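PDB 5IKY: oxalate biosynthetic component 1 from Burkholderia thailandensis, which makes oxalate in a quorum sensing-dependent pathway as a bifunctional enzyme, combining an alpha/beta-hydrolase-type serine hydrolase with an additional lyase activity. Local coordinates for residues 784-789 / 933-938; 867-872 / 941-946. One frame throughout, in Å; residues are numbered along the deposited sequence.

Interaction 1 (784-789 / 933-938)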
ATOM      1  N   PRO A 784      14.695  19.861  22.411  1.00 73.04           N
ATOM      2  CA  PRO A 784      14.563  20.517  21.106  1.00 74.76           C
ATOM      3  C   PRO A 784      14.459  19.525  19.951  1.00 82.08           C
ATOM      4  O   PRO A 784      15.018  18.430  20.018  1.00 73.73           O
ATOM      5  CB  PRO A 784      15.852  21.334  20.998  1.00 82.02           C
ATOM      6  CG  PRO A 784      16.838  20.566  21.803  1.00 92.08           C
ATOM      7  CD  PRO A 784      16.060  19.988  22.954  1.00 95.11           C
ATOM      8  N   SER A 785      13.737  19.912  18.905  1.00 84.27           N
ATOM      9  CA  SER A 785      13.705  19.137  17.674  1.00 80.39           C
ATOM     10  C   SER A 785      14.728  19.708  16.701  1.00 82.24           C
ATOM     11  O   SER A 785      15.598  20.486  17.093  1.00 78.06           O
ATOM     12  CB  SER A 785      12.305  19.140  17.057  1.00 75.41           C
ATOM     13  OG  SER A 785      11.860  20.460  16.803  1.00 95.66           O
ATOM     14  N   THR A 786      14.620  19.328  15.434  1.00 77.35           N
ATOM     15  CA  THR A 786      15.583  19.756  14.425  1.00 77.40           C
ATOM     16  C   THR A 786      15.508  21.250  14.056  1.00 76.86           C
ATOM     17  O   THR A 786      16.544  21.915  13.999  1.00 86.33           O
ATOM     18  CB  THR A 786      15.435  18.916  13.138  1.00 69.36           C
ATOM     19  OG1 THR A 786      15.627  17.532  13.448  1.00 80.98           O
ATOM     20  CG2 THR A 786      16.460  19.342  12.097  1.00 63.66           C
ATOM     21  N   PRO A 787      14.299  21.794  13.805  1.00 81.90           N
ATOM     22  CA  PRO A 787      14.305  23.192  13.357  1.00 80.55           C
ATOM     23  C   PRO A 787      14.413  24.219  14.485  1.00 88.20           C
ATOM     24  O   PRO A 787      14.531  25.412  14.205  1.00 94.57           O
ATOM     25  CB  PRO A 787      12.956  23.324  12.648  1.00 74.89           C
ATOM     26  CG  PRO A 787      12.071  22.403  13.401  1.00 66.47           C
ATOM     27  CD  PRO A 787      12.934  21.229  13.794  1.00 76.36           C
ATOM     28  N   THR A 788      14.372  23.768  15.735  1.00 78.27           N
ATOM     29  CA  THR A 788      14.367  24.689  16.868  1.00 84.01           C
ATOM     30  C   THR A 788      15.773  25.112  17.288  1.00 86.10           C
ATOM     31  O   THR A 788      16.271  24.694  18.334  1.00 82.59           O
ATOM     32  CB  THR A 788      13.650  24.072  18.083  1.00 85.07           C
ATOM     33  OG1 THR A 788      14.364  22.909  18.520  1.00 98.66           O
ATOM     34  CG2 THR A 788      12.226  23.683  17.717  1.00 70.57           C
ATOM     35  N   THR A 789      16.406  25.949  16.469  1.00 85.40           N
ATOM     36  CA  THR A 789      17.735  26.470  16.779  1.00 82.51           C
ATOM     37  C   THR A 789      17.659  27.913  17.276  1.00 86.95           C
ATOM     38  O   THR A 789      16.601  28.541  17.228  1.00 84.46           O
ATOM     39  CB  THR A 789      18.670  26.399  15.558  1.00 84.26           C
ATOM     40  OG1 THR A 789      17.991  26.904  14.403  1.00 89.83           O
ATOM     41  CG2 THR A 789      19.090  24.961  15.297  1.00 86.01           C
ATOM     42  N   ALA A 933       9.926  14.349  23.812  1.00 72.47           N
ATOM     43  CA  ALA A 933      10.805  14.334  22.650  1.00 67.82           C
ATOM     44  C   ALA A 933      10.008  14.289  21.355  1.00 63.98           C
ATOM     45  O   ALA A 933       8.972  13.629  21.273  1.00 71.38           O
ATOM     46  CB  ALA A 933      11.765  13.153  22.723  1.00 64.17           C
ATOM     47  N   HIS A 934      10.500  15.001  20.348  1.00 69.68           N
ATOM     48  CA  HIS A 934       9.910  14.963  19.017  1.00 69.58           C
ATOM     49  C   HIS A 934      10.996  15.017  17.950  1.00 73.91           C
ATOM     50  O   HIS A 934      12.010  15.696  18.124  1.00 60.80           O
ATOM     51  CB  HIS A 934       8.925  16.117  18.821  1.00 72.32           C
ATOM     52  CG  HIS A 934       8.453  16.270  17.408  1.00 79.12           C
ATOM     53  ND1 HIS A 934       7.682  15.319  16.774  1.00 72.71           N
ATOM     54  CD2 HIS A 934       8.652  17.257  16.504  1.00 73.86           C
ATOM     55  CE1 HIS A 934       7.423  15.717  15.541  1.00 67.78           C
ATOM     56  NE2 HIS A 934       8.000  16.890  15.352  1.00 71.28           N
ATOM     57  N   SER A 935      10.773  14.295  16.854  1.00 65.20           N
ATOM     58  CA  SER A 935      11.701  14.265  15.726  1.00 74.04           C
ATOM     59  C   SER A 935      13.096  13.814  16.157  1.00 71.30           C
ATOM     60  O   SER A 935      13.289  12.670  16.570  1.00 62.51           O
ATOM     61  CB  SER A 935      11.769  15.640  15.052  1.00 60.84           C
ATOM     62  OG  SER A 935      12.580  15.604  13.892  1.00 82.76           O
ATOM     63  N   SER A 936      14.063  14.722  16.068  1.00 75.06           N
ATOM     64  CA  SER A 936      15.443  14.411  16.428  1.00 77.21           C
ATOM     65  C   SER A 936      15.665  14.485  17.934  1.00 80.92           C
ATOM     66  O   SER A 936      16.786  14.310  18.411  1.00 77.91           O
ATOM     67  CB  SER A 936      16.407  15.360  15.713  1.00 58.53           C
ATOM     68  OG  SER A 936      16.059  16.714  15.956  1.00 78.35           O
ATOM     69  N   GLY A 937      14.592  14.744  18.676  1.00 90.06           N
ATOM     70  CA  GLY A 937      14.665  14.868  20.120  1.00 80.86           C
ATOM     71  C   GLY A 937      15.170  13.611  20.800  1.00 73.36           C
ATOM     72  O   GLY A 937      15.920  13.680  21.774  1.00 66.66           O
ATOM     73  N   ILE A 938      14.762  12.455  20.284  1.00 61.11           N
ATOM     74  CA  ILE A 938      15.183  11.182  20.854  1.00 70.06           C
ATOM     75  C   ILE A 938      16.689  10.974  20.663  1.00 79.50           C
ATOM     76  O   ILE A 938      17.340  10.301  21.465  1.00 83.37           O
ATOM     77  CB  ILE A 938      14.396   9.997  20.234  1.00 84.06           C
ATOM     78  CG1 ILE A 938      14.735   8.687  20.948  1.00 75.83           C
ATOM     79  CG2 ILE A 938      14.658   9.888  18.738  1.00 84.63           C
ATOM     80  CD1 ILE A 938      14.500   8.733  22.441  1.00 68.09           C
TER
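OG1 of T786 lies beside its own backbone N (chi1 -58°) and OG of S936 is tucked between N and the carbonyl carbon (chi1 54°), torsions that bring the two hydroxyls to a 2.7 Å hydrogen bond between T786 OG1 and S936 OG. The turn behind it has the geometry of the nucleophile elbow of alpha/beta hydrolases: strand 929-935 ends at S935, whose phi is positive (57°), and helix 937-955 starts two residues on. A type II' turn from H934 to G937 closes through G937 N to H934 O at 2.8 Å. S935 OG is hydrogen-bonded to NE2 of H1069, consistent with the serine-histidine pair of a serine hydrolase, while H934 ND1 is held by the carbonyl of F974. The 784-789 loop follows the neighbouring strand 780-782, the region that commonly helps build the oxyanion hole in this fold; this enzyme's hole is unusual, so no such role is assigned here. S785 CB lies 3.6 Å from H934 O and 4.1 Å from S935 CB. Within the loop, T788 OG1 donates to S785 O from above the carbonyl plane. G937 CA makes a CH···O contact of 3.6 Å to P784 O.

Interaction 2 (867-872 / 941-946)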
ATOM      1  N   TYR A 867      29.377   8.588  20.787  1.00 79.91           N
ATOM      2  CA  TYR A 867      29.183   9.760  19.935  1.00 84.34           C
ATOM      3  C   TYR A 867      28.205  10.774  20.526  1.00 92.44           C
ATOM      4  O   TYR A 867      27.125  10.412  20.996  1.00 88.58           O
ATOM      5  CB  TYR A 867      28.699   9.324  18.548  1.00 76.23           C
ATOM      6  CG  TYR A 867      28.506  10.453  17.561  1.00 81.19           C
ATOM      7  CD1 TYR A 867      27.260  11.039  17.382  1.00 84.81           C
ATOM      8  CD2 TYR A 867      29.568  10.925  16.799  1.00 85.42           C
ATOM      9  CE1 TYR A 867      27.077  12.067  16.480  1.00 84.71           C
ATOM     10  CE2 TYR A 867      29.393  11.954  15.892  1.00 97.60           C
ATOM     11  CZ  TYR A 867      28.146  12.521  15.738  1.00 95.76           C
ATOM     12  OH  TYR A 867      27.963  13.546  14.838  1.00106.85           O
ATOM     13  N   PHE A 868      28.596  12.045  20.493  1.00 86.14           N
ATOM     14  CA  PHE A 868      27.722  13.139  20.907  1.00 92.19           C
ATOM     15  C   PHE A 868      28.173  14.461  20.281  1.00 94.98           C
ATOM     16  O   PHE A 868      29.367  14.694  20.096  1.00100.17           O
ATOM     17  CB  PHE A 868      27.677  13.257  22.433  1.00 96.95           C
ATOM     18  CG  PHE A 868      28.987  13.648  23.056  1.00 94.99           C
ATOM     19  CD1 PHE A 868      29.970  12.701  23.294  1.00101.08           C
ATOM     20  CD2 PHE A 868      29.230  14.963  23.418  1.00 98.57           C
ATOM     21  CE1 PHE A 868      31.173  13.060  23.871  1.00105.39           C
ATOM     22  CE2 PHE A 868      30.430  15.328  23.999  1.00103.06           C
ATOM     23  CZ  PHE A 868      31.403  14.375  24.225  1.00100.81           C
ATOM     24  N   SER A 869      27.211  15.321  19.958  1.00 92.94           N
ATOM     25  CA  SER A 869      27.501  16.587  19.291  1.00 89.23           C
ATOM     26  C   SER A 869      27.802  17.704  20.281  1.00 91.92           C
ATOM     27  O   SER A 869      27.621  17.545  21.489  1.00102.64           O
ATOM     28  CB  SER A 869      26.330  17.002  18.399  1.00 97.80           C
ATOM     29  OG  SER A 869      25.180  17.303  19.173  1.00101.21           O
ATOM     30  N   GLU A 870      28.258  18.837  19.756  1.00 87.18           N
ATOM     31  CA  GLU A 870      28.532  20.008  20.579  1.00 90.07           C
ATOM     32  C   GLU A 870      27.232  20.606  21.106  1.00 89.00           C
ATOM     33  O   GLU A 870      27.197  21.174  22.198  1.00106.22           O
ATOM     34  CB  GLU A 870      29.315  21.057  19.783  1.00 79.15           C
ATOM     35  N   GLU A 871      26.166  20.469  20.323  1.00 96.51           N
ATOM     36  CA  GLU A 871      24.853  20.970  20.714  1.00103.88           C
ATOM     37  C   GLU A 871      24.286  20.162  21.877  1.00109.35           C
ATOM     38  O   GLU A 871      23.560  20.691  22.719  1.00109.14           O
ATOM     39  CB  GLU A 871      23.881  20.937  19.529  1.00104.26           C
ATOM     40  CG  GLU A 871      24.232  21.891  18.394  1.00114.87           C
ATOM     41  CD  GLU A 871      25.394  21.404  17.550  1.00122.85           C
ATOM     42  OE1 GLU A 871      25.298  20.294  16.985  1.00117.55           O
ATOM     43  OE2 GLU A 871      26.407  22.129  17.458  1.00128.99           O
ATOM     44  N   SER A 872      24.623  18.876  21.915  1.00 93.55           N
ATOM     45  CA  SER A 872      24.188  18.001  22.996  1.00 83.21           C
ATOM     46  C   SER A 872      24.905  18.345  24.295  1.00102.45           C
ATOM     47  O   SER A 872      24.316  18.289  25.375  1.00 94.01           O
ATOM     48  CB  SER A 872      24.432  16.536  22.635  1.00 84.18           C
ATOM     49  OG  SER A 872      23.749  16.184  21.446  1.00110.71           O
ATOM     50  N   ALA A 941      18.527  13.208  23.224  1.00 84.49           N
ATOM     51  CA  ALA A 941      18.366  12.590  24.536  1.00 81.46           C
ATOM     52  C   ALA A 941      19.404  11.502  24.790  1.00 81.33           C
ATOM     53  O   ALA A 941      20.050  11.485  25.836  1.00 89.90           O
ATOM     54  CB  ALA A 941      16.969  12.020  24.673  1.00 66.28           C
ATOM     55  N   GLN A 942      19.559  10.595  23.831  1.00 88.22           N
ATOM     56  CA  GLN A 942      20.506   9.494  23.972  1.00 80.89           C
ATOM     57  C   GLN A 942      21.947   9.992  23.988  1.00 77.44           C
ATOM     58  O   GLN A 942      22.836   9.321  24.513  1.00 77.96           O
ATOM     59  CB  GLN A 942      20.313   8.473  22.851  1.00 78.57           C
ATOM     60  CG  GLN A 942      19.299   7.390  23.177  1.00 75.79           C
ATOM     61  CD  GLN A 942      18.933   6.555  21.970  1.00 75.90           C
ATOM     62  OE1 GLN A 942      18.868   5.327  22.045  1.00 87.20           O
ATOM     63  NE2 GLN A 942      18.682   7.218  20.847  1.00 72.56           N
ATOM     64  N   GLN A 943      22.177  11.169  23.416  1.00 76.77           N
ATOM     65  CA  GLN A 943      23.498  11.778  23.460  1.00 76.96           C
ATOM     66  C   GLN A 943      23.774  12.357  24.846  1.00 78.77           C
ATOM     67  O   GLN A 943      24.930  12.510  25.241  1.00 76.98           O
ATOM     68  CB  GLN A 943      23.633  12.861  22.388  1.00 68.65           C
ATOM     69  CG  GLN A 943      23.846  12.303  20.989  1.00 75.17           C
ATOM     70  CD  GLN A 943      23.752  13.365  19.912  1.00 80.62           C
ATOM     71  OE1 GLN A 943      24.718  14.076  19.638  1.00 76.53           O
ATOM     72  NE2 GLN A 943      22.584  13.473  19.287  1.00 86.98           N
ATOM     73  N   LEU A 944      22.712  12.673  25.583  1.00 74.10           N
ATOM     74  CA  LEU A 944      22.860  13.123  26.965  1.00 87.69           C
ATOM     75  C   LEU A 944      23.237  11.944  27.853  1.00 89.92           C
ATOM     76  O   LEU A 944      24.023  12.084  28.792  1.00 90.64           O
ATOM     77  CB  LEU A 944      21.576  13.775  27.483  1.00 86.17           C
ATOM     78  CG  LEU A 944      20.972  14.950  26.710  1.00 88.81           C
ATOM     79  CD1 LEU A 944      19.915  15.653  27.555  1.00 74.54           C
ATOM     80  CD2 LEU A 944      22.042  15.927  26.256  1.00 90.46           C
ATOM     81  N   ASP A 945      22.665  10.783  27.548  1.00 86.72           N
ATOM     82  CA  ASP A 945      22.944   9.560  28.289  1.00 88.78           C
ATOM     83  C   ASP A 945      24.398   9.141  28.108  1.00 95.95           C
ATOM     84  O   ASP A 945      25.052   8.703  29.056  1.00102.19           O
ATOM     85  CB  ASP A 945      22.009   8.437  27.833  1.00 89.46           C
ATOM     86  CG  ASP A 945      20.544   8.804  27.975  1.00111.83           C
ATOM     87  OD1 ASP A 945      20.251   9.947  28.384  1.00130.94           O
ATOM     88  OD2 ASP A 945      19.683   7.954  27.663  1.00110.19           O
ATOM     89  N   VAL A 946      24.892   9.281  26.881  1.00 97.67           N
ATOM     90  CA  VAL A 946      26.273   8.946  26.550  1.00 99.81           C
ATOM     91  C   VAL A 946      27.259   9.786  27.359  1.00100.67           C
ATOM     92  O   VAL A 946      28.205   9.257  27.944  1.00 97.35           O
ATOM     93  CB  VAL A 946      26.551   9.144  25.044  1.00 88.20           C
ATOM     94  CG1 VAL A 946      28.045   9.103  24.760  1.00 92.43           C
ATOM     95  CG2 VAL A 946      25.818   8.091  24.225  1.00 74.14           C
TER
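Q943 reaches from helix 937-955 into the turn that leads to helix 870-879, and its OE1 accepts a hydrogen bond from S869 N at 2.8 Å. The evidence for a well-formed bond is angular: the N-H···O angle is 145°, and the donor lies in the carbonyl plane with a C=O···N angle of 158°. Beyond CG the Q943 chain is extended, which carries the amide to S869; its NE2 is bonded to N855 OD1 and to A939 O one turn back along its own helix, so both ends of the amide are used and its rotation is fixed. This is the tight part of the contact. S869, the N-cap residue of helix 870-879, shares a hydrogen bond with S872 between their OG atoms at 2.9 Å, while S872 CB packs on Q943 CB at 3.8 Å and L944 CD2 comes to 3.4 Å from S872 O. The Y867 carbonyl O rests 3.8 Å from Q943 CG.

Packing is looser at the partly exposed F868. Its CG sits between the backbone N and the carbonyl carbon (chi1 65°), and although CB faces the helix, the ring leads off, leaving an oblique approach of CD1 to V946 CG1 at 4.3 Å. Helix 849-860 borders the polar side, with N855 beside S869, A858 against Y867 and L859 against Q943; Q947, further along helix 937-955, touches F868 and S872.

The centres of the two interactions lie about 13 Å apart within the C-terminal hydrolase region, and both draw on helix 937-955: interaction 1 uses its first residue, G937, and the end of strand 929-935, while interaction 2 uses residues 941-946 further along it. Along the chain the segments alternate, 784-789, 867-872, 933-938, 941-946, so the two contacts interleave along the chain. Helix 849-860 borders both, through M852 and R856 at interaction 1 and through N855 and L859 at interaction 2. Thus the helix leaving the probable nucleophile elbow is packed near its start against the loop after strand 780-782 and, further on, against the start of helix 870-879.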